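Local structure of fiber (Human adenovirus 35, 2QLK) at residues N59-L64 / P202-Y207; Q83-F88 / R169-N174. The protein forms the trimeric knob (head) domain of the adenovirus fibre, a capsid protein that attaches the virus to host cells, probably through the receptor CD46. One frame throughout, in Å; residues are numbered along the deposited sequence.

Contact 1 of 2, residues N59-L64 / P202-Y207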
loop_
_atom_site.group_PDB
_atom_site.type_symbol
_atom_site.label_atom_id
_atom_site.label_comp_id
_atom_site.label_asym_id
_atom_site.label_seq_id
_atom_site.Cartn_x
_atom_site.Cartn_y
_atom_site.Cartn_z
ATOM N N ASN A 59 -6.598 -7.774 -3.868
ATOM C CA ASN A 59 -5.290 -7.287 -3.443
ATOM C C ASN A 59 -4.356 -7.508 -4.619
ATOM O O ASN A 59 -4.160 -8.639 -5.059
ATOM C CB ASN A 59 -4.779 -8.050 -2.221
ATOM C CG ASN A 59 -5.251 -7.442 -0.912
ATOM O OD1 ASN A 59 -6.151 -6.594 -0.889
ATOM N ND2 ASN A 59 -4.652 -7.877 0.189
ATOM N N GLY A 60 -3.781 -6.435 -5.138
ATOM C CA GLY A 60 -2.909 -6.576 -6.285
ATOM C C GLY A 60 -1.450 -6.214 -6.135
ATOM O O GLY A 60 -1.051 -5.458 -5.242
ATOM N N TYR A 61 -0.659 -6.756 -7.054
ATOM C CA TYR A 61 0.773 -6.534 -7.098
ATOM C C TYR A 61 1.173 -6.444 -8.562
ATOM O O TYR A 61 0.851 -7.322 -9.386
ATOM C CB TYR A 61 1.454 -7.693 -6.376
ATOM C CG TYR A 61 2.947 -7.782 -6.437
ATOM C CD1 TYR A 61 3.598 -7.989 -7.658
ATOM C CD2 TYR A 61 3.704 -7.760 -5.281
ATOM C CE1 TYR A 61 4.975 -8.187 -7.721
ATOM C CE2 TYR A 61 5.099 -7.946 -5.325
ATOM C CZ TYR A 61 5.718 -8.163 -6.547
ATOM O OH TYR A 61 7.063 -8.392 -6.614
ATOM N N VAL A 62 1.892 -5.388 -8.913
ATOM C CA VAL A 62 2.281 -5.240 -10.287
ATOM C C VAL A 62 3.694 -4.697 -10.487
ATOM O O VAL A 62 4.089 -3.701 -9.887
ATOM C CB VAL A 62 1.221 -4.367 -11.056
ATOM C CG1 VAL A 62 1.212 -2.917 -10.537
ATOM C CG2 VAL A 62 1.500 -4.405 -12.580
ATOM N N SER A 63 4.464 -5.380 -11.324
ATOM C CA SER A 63 5.815 -4.925 -11.630
ATOM C C SER A 63 6.057 -5.283 -13.075
ATOM O O SER A 63 5.466 -6.235 -13.607
ATOM C CB SER A 63 6.894 -5.563 -10.732
ATOM O OG SER A 63 7.019 -6.935 -10.994
ATOM N N LEU A 64 6.917 -4.494 -13.708
ATOM C CA LEU A 64 7.223 -4.654 -15.106
ATOM C C LEU A 64 8.714 -4.769 -15.366
ATOM O O LEU A 64 9.509 -4.114 -14.712
ATOM C CB LEU A 64 6.653 -3.440 -15.854
ATOM C CG LEU A 64 6.737 -3.346 -17.373
ATOM C CD1 LEU A 64 6.147 -4.616 -18.025
ATOM C CD2 LEU A 64 5.958 -2.128 -17.814
ATOM N N PRO A 202 7.762 -2.948 -7.533
ATOM C CA PRO A 202 6.390 -3.376 -7.257
ATOM C C PRO A 202 5.447 -2.327 -6.650
ATOM O O PRO A 202 5.767 -1.677 -5.651
ATOM C CB PRO A 202 6.576 -4.574 -6.309
ATOM C CG PRO A 202 7.981 -5.003 -6.527
ATOM C CD PRO A 202 8.734 -3.733 -6.758
ATOM N N PHE A 203 4.273 -2.187 -7.266
ATOM C CA PHE A 203 3.244 -1.269 -6.784
ATOM C C PHE A 203 2.085 -2.119 -6.251
ATOM O O PHE A 203 1.575 -3.013 -6.955
ATOM C CB PHE A 203 2.732 -0.368 -7.908
ATOM C CG PHE A 203 1.672 0.608 -7.462
ATOM C CD1 PHE A 203 1.967 1.621 -6.544
ATOM C CD2 PHE A 203 0.346 0.470 -7.897
ATOM C CE1 PHE A 203 0.944 2.478 -6.047
ATOM C CE2 PHE A 203 -0.675 1.323 -7.408
ATOM C CZ PHE A 203 -0.374 2.314 -6.486
ATOM N N PHE A 204 1.662 -1.815 -5.020
ATOM C CA PHE A 204 0.589 -2.538 -4.376
ATOM C C PHE A 204 -0.696 -1.742 -4.408
ATOM O O PHE A 204 -0.702 -0.527 -4.189
ATOM C CB PHE A 204 0.949 -2.832 -2.933
ATOM C CG PHE A 204 2.360 -3.223 -2.741
ATOM C CD1 PHE A 204 2.887 -4.291 -3.418
ATOM C CD2 PHE A 204 3.171 -2.517 -1.865
ATOM C CE1 PHE A 204 4.190 -4.663 -3.232
ATOM C CE2 PHE A 204 4.475 -2.886 -1.676
ATOM C CZ PHE A 204 4.990 -3.969 -2.362
ATOM N N PHE A 205 -1.806 -2.424 -4.645
ATOM C CA PHE A 205 -3.083 -1.707 -4.698
ATOM C C PHE A 205 -4.223 -2.645 -4.367
ATOM O O PHE A 205 -4.025 -3.856 -4.231
ATOM C CB PHE A 205 -3.311 -1.154 -6.110
ATOM C CG PHE A 205 -3.289 -2.221 -7.191
ATOM C CD1 PHE A 205 -2.084 -2.728 -7.662
ATOM C CD2 PHE A 205 -4.477 -2.716 -7.728
ATOM C CE1 PHE A 205 -2.037 -3.700 -8.643
ATOM C CE2 PHE A 205 -4.452 -3.691 -8.714
ATOM C CZ PHE A 205 -3.221 -4.189 -9.179
ATOM N N SER A 206 -5.408 -2.074 -4.207
ATOM C CA SER A 206 -6.594 -2.869 -3.980
ATOM C C SER A 206 -7.745 -2.170 -4.709
ATOM O O SER A 206 -7.687 -0.952 -4.977
ATOM C CB SER A 206 -6.944 -2.962 -2.497
ATOM O OG SER A 206 -5.855 -3.444 -1.731
ATOM N N TYR A 207 -8.765 -2.951 -5.067
ATOM C CA TYR A 207 -9.972 -2.405 -5.669
ATOM C C TYR A 207 -11.160 -3.295 -5.282
ATOM O O TYR A 207 -10.998 -4.448 -4.917
ATOM C CB TYR A 207 -9.856 -2.223 -7.202
ATOM C CG TYR A 207 -9.552 -3.456 -8.027
ATOM C CD1 TYR A 207 -10.529 -4.423 -8.281
ATOM C CD2 TYR A 207 -8.284 -3.638 -8.574
ATOM C CE1 TYR A 207 -10.239 -5.554 -9.081
ATOM C CE2 TYR A 207 -7.978 -4.763 -9.367
ATOM C CZ TYR A 207 -8.957 -5.712 -9.619
ATOM O OH TYR A 207 -8.645 -6.791 -10.425
#
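Two residue pairs, G60 with F205 and V62 with F203, exchange the four backbone hydrogen bonds that join 59-64 to 202-207 as antiparallel neighbours in one sheet of the fibre knob's beta-sandwich. The shortest runs from G60 N to F205 O (2.7 Å), nearly straight at hydrogen; the return bond, F205 N to G60 O, is longer at 3.2 Å and reaches that oxygen from above its carbonyl plane. V62 and F203 exchange the second pair, V62 N to F203 O and F203 N to V62 O. Y61 with F204, between them, and N59 with S206, beyond G60, form non-hydrogen-bonded pairs; F204 CA also makes a CA-H...O contact with G60 O.

On the face carrying V62, F203 and F205, the F205 ring folds back over the partner strand: with CG set between its backbone N and carbonyl carbon (chi1 57°), it lays a face on G60 CA, 3.9 Å from the ring centroid, in a CH-pi contact. V62 CG1 meets F205 CE1 obliquely at 3.8 Å, and F181 of strand 177-186 packs on both residues, tying this face to the sandwich core.

The face carrying Y61 and F204 takes part in the trimer contacts. Y61 OH hydrogen-bonds Y130 of the second subunit, while F204 packs on F205 of that same subunit. Within the chain, the Y61 and F204 rings lie side by side with their planes at 45°, and Y61 CD2 approaches the F204 rim. P202 covers one face of the tyrosine, its CB 3.7 Å from Y61 CZ.

Contact 2 of 2, residues Q83-F88 / R169-N174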
loop_
_atom_site.group_PDB
_atom_site.type_symbol
_atom_site.label_atom_id
_atom_site.label_comp_id
_atom_site.label_asym_id
_atom_site.label_seq_id
_atom_site.Cartn_x
_atom_site.Cartn_y
_atom_site.Cartn_z
ATOM N N GLN A 83 2.217 2.348 -21.121
ATOM C CA GLN A 83 0.822 2.050 -20.855
ATOM C C GLN A 83 0.526 0.604 -21.197
ATOM O O GLN A 83 0.979 0.088 -22.210
ATOM C CB GLN A 83 -0.079 2.958 -21.687
ATOM C CG GLN A 83 -1.555 2.807 -21.337
ATOM C CD GLN A 83 -2.458 3.642 -22.228
ATOM O OE1 GLN A 83 -2.760 3.255 -23.359
ATOM N NE2 GLN A 83 -2.888 4.805 -21.720
ATOM N N LEU A 84 -0.241 -0.057 -20.348
ATOM C CA LEU A 84 -0.584 -1.449 -20.594
ATOM C C LEU A 84 -2.068 -1.562 -20.312
ATOM O O LEU A 84 -2.516 -1.311 -19.189
ATOM C CB LEU A 84 0.219 -2.367 -19.662
ATOM C CG LEU A 84 1.388 -3.260 -20.117
ATOM C CD1 LEU A 84 1.790 -3.026 -21.591
ATOM C CD2 LEU A 84 2.558 -3.042 -19.182
ATOM N N ARG A 85 -2.833 -1.933 -21.328
ATOM C CA ARG A 85 -4.278 -2.075 -21.178
ATOM C C ARG A 85 -4.738 -3.526 -21.156
ATOM O O ARG A 85 -4.368 -4.327 -22.026
ATOM C CB ARG A 85 -4.991 -1.373 -22.318
ATOM C CG ARG A 85 -4.634 0.090 -22.507
ATOM C CD ARG A 85 -5.021 0.515 -23.922
ATOM N NE ARG A 85 -4.390 -0.366 -24.907
ATOM C CZ ARG A 85 -4.861 -0.611 -26.128
ATOM N NH1 ARG A 85 -5.989 -0.041 -26.547
ATOM N NH2 ARG A 85 -4.207 -1.446 -26.931
ATOM N N LEU A 86 -5.552 -3.866 -20.163
ATOM C CA LEU A 86 -6.101 -5.196 -20.056
ATOM C C LEU A 86 -7.609 -5.084 -20.251
ATOM O O LEU A 86 -8.263 -4.300 -19.573
ATOM C CB LEU A 86 -5.821 -5.807 -18.689
ATOM C CG LEU A 86 -4.399 -5.883 -18.129
ATOM C CD1 LEU A 86 -4.269 -7.141 -17.263
ATOM C CD2 LEU A 86 -3.403 -5.904 -19.226
ATOM N N TYR A 87 -8.159 -5.851 -21.191
ATOM C CA TYR A 87 -9.604 -5.821 -21.408
ATOM C C TYR A 87 -10.117 -7.230 -21.127
ATOM O O TYR A 87 -9.513 -8.219 -21.561
ATOM C CB TYR A 87 -9.933 -5.395 -22.837
ATOM C CG TYR A 87 -9.473 -3.996 -23.205
ATOM C CD1 TYR A 87 -10.021 -2.874 -22.593
ATOM C CD2 TYR A 87 -8.496 -3.797 -24.181
ATOM C CE1 TYR A 87 -9.604 -1.576 -22.949
ATOM C CE2 TYR A 87 -8.075 -2.508 -24.551
ATOM C CZ TYR A 87 -8.635 -1.406 -23.931
ATOM O OH TYR A 87 -8.243 -0.135 -24.310
ATOM N N PHE A 88 -11.223 -7.319 -20.395
ATOM C CA PHE A 88 -11.798 -8.609 -20.019
ATOM C C PHE A 88 -13.240 -8.771 -20.484
ATOM O O PHE A 88 -13.968 -7.792 -20.634
ATOM C CB PHE A 88 -11.796 -8.760 -18.504
ATOM C CG PHE A 88 -10.438 -8.685 -17.889
ATOM C CD1 PHE A 88 -9.893 -7.448 -17.534
ATOM C CD2 PHE A 88 -9.695 -9.851 -17.669
ATOM C CE1 PHE A 88 -8.617 -7.367 -16.963
ATOM C CE2 PHE A 88 -8.435 -9.789 -17.107
ATOM C CZ PHE A 88 -7.892 -8.539 -16.750
ATOM N N ARG A 169 -13.306 3.140 -19.854
ATOM C CA ARG A 169 -13.308 3.155 -21.321
ATOM C C ARG A 169 -13.275 1.745 -21.925
ATOM O O ARG A 169 -12.209 1.141 -22.029
ATOM C CB ARG A 169 -12.098 3.932 -21.858
ATOM C CG ARG A 169 -11.728 5.217 -21.117
ATOM C CD ARG A 169 -12.761 6.321 -21.247
ATOM N NE ARG A 169 -13.939 6.073 -20.422
ATOM C CZ ARG A 169 -14.849 6.996 -20.122
ATOM N NH1 ARG A 169 -14.716 8.235 -20.578
ATOM N NH2 ARG A 169 -15.891 6.681 -19.364
ATOM N N MET A 170 -14.431 1.223 -22.329
ATOM C CA MET A 170 -14.482 -0.110 -22.937
ATOM C C MET A 170 -14.131 -0.029 -24.421
ATOM O O MET A 170 -15.008 0.135 -25.269
ATOM C CB MET A 170 -15.871 -0.752 -22.766
ATOM C CG MET A 170 -17.050 0.108 -23.200
ATOM S SD MET A 170 -18.589 -0.833 -23.193
ATOM C CE MET A 170 -18.919 -0.953 -21.432
ATOM N N ILE A 171 -12.837 -0.142 -24.718
ATOM C CA ILE A 171 -12.325 -0.075 -26.085
ATOM C C ILE A 171 -13.370 -0.419 -27.133
ATOM O O ILE A 171 -13.647 0.380 -28.030
ATOM C CB ILE A 171 -11.126 -1.026 -26.282
ATOM C CG1 ILE A 171 -10.708 -1.042 -27.752
ATOM C CG2 ILE A 171 -11.487 -2.425 -25.819
ATOM C CD1 ILE A 171 -9.637 -2.065 -28.081
ATOM N N SER A 172 -13.953 -1.607 -27.014
ATOM C CA SER A 172 -14.954 -2.042 -27.978
ATOM C C SER A 172 -15.589 -3.379 -27.624
ATOM O O SER A 172 -15.962 -3.638 -26.479
ATOM C CB SER A 172 -14.309 -2.158 -29.358
ATOM O OG SER A 172 -13.303 -3.159 -29.350
ATOM N N SER A 173 -15.700 -4.213 -28.651
ATOM C CA SER A 173 -16.271 -5.550 -28.568
ATOM C C SER A 173 -17.223 -5.767 -27.398
ATOM O O SER A 173 -18.071 -4.922 -27.092
ATOM C CB SER A 173 -15.144 -6.590 -28.513
ATOM O OG SER A 173 -14.377 -6.457 -27.329
ATOM N N ASN A 174 -17.072 -6.929 -26.771
ATOM C CA ASN A 174 -17.869 -7.323 -25.624
ATOM C C ASN A 174 -16.976 -7.195 -24.381
ATOM O O ASN A 174 -16.924 -8.095 -23.541
ATOM C CB ASN A 174 -18.355 -8.772 -25.801
ATOM C CG ASN A 174 -19.780 -8.990 -25.296
ATOM O OD1 ASN A 174 -20.349 -10.073 -25.452
ATOM N ND2 ASN A 174 -20.361 -7.960 -24.688
#
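I171 sits on the face of the Y87 ring, a compact example of a loop packed on a strand mainly through an aliphatic-aromatic contact. The two side chains cross at about a right angle, and the methyl CG2 of I171 comes down over the middle of the ring, 3.3 Å from the centroid and 3° off the normal, as a very close CH-pi contact. The branch point follows it toward the phenol end: I171 CB lies 3.4 Å from Y87 CZ. With CG1 anti to the backbone N (chi1 174°), the longer branch of the isoleucine extends past the ring, and its CD1 passes Y87 CE2 at 3.9 Å.

The tyrosine's rim has different neighbours. R169 O approaches near the ring plane, 3.9 Å from Y87 CE1, so the loop touches both a face and an edge of the same ring. R85 NH1 also lies in that plane, giving Y87 OH a weak, bent hydrogen bond of 3.2 Å, while Y87 CE2 lies over one face of the guanidinium, toward its rim. The stronger partner of R85 is D100, whose OD2 forms a salt bridge with R85 NE and could help steady the guanidinium beside the phenol. I171 CD1 reaches R85 NH1 obliquely at 4.4 Å.

No hydrogen bond joins the two segments, and the burial is modest, 189 Å² in all. Y87 is buried and also packs on A178 of strand 177-186, whereas I171 is exposed. M170 centres an inverse gamma turn, closed by a weak bond from I171 N to R169 O. Here an irregular connection between strands 157-166 and 177-186 folds back on strand 79-88, an outermost strand of its sheet within the chain, as an interstrand loop packed against a sheet margin in the knob's beta-sandwich.

How the contacts relate
Contacts 1 and 2 divide the knob between its two antiparallel sheets. Contact 1 joins strands 57-66 and 203-208; contact 2 pins a loop to strand 79-88 of the other sheet. Their centres are about 19 Å apart, on opposite sides of the chain's centre. Strands 57-66 and 79-88 are consecutive, and both segments of contact 2 fall in sequence between those of contact 1, which brings the last strand back beside an early one. The contacts touch where L64 CD2 packs on L84 CD2 at 3.8 Å, one point where the sheets meet. Contact 1 faces neighbouring subunits, whereas no other chain touches the segments of contact 2, separating an assembly surface from a peripheral loop.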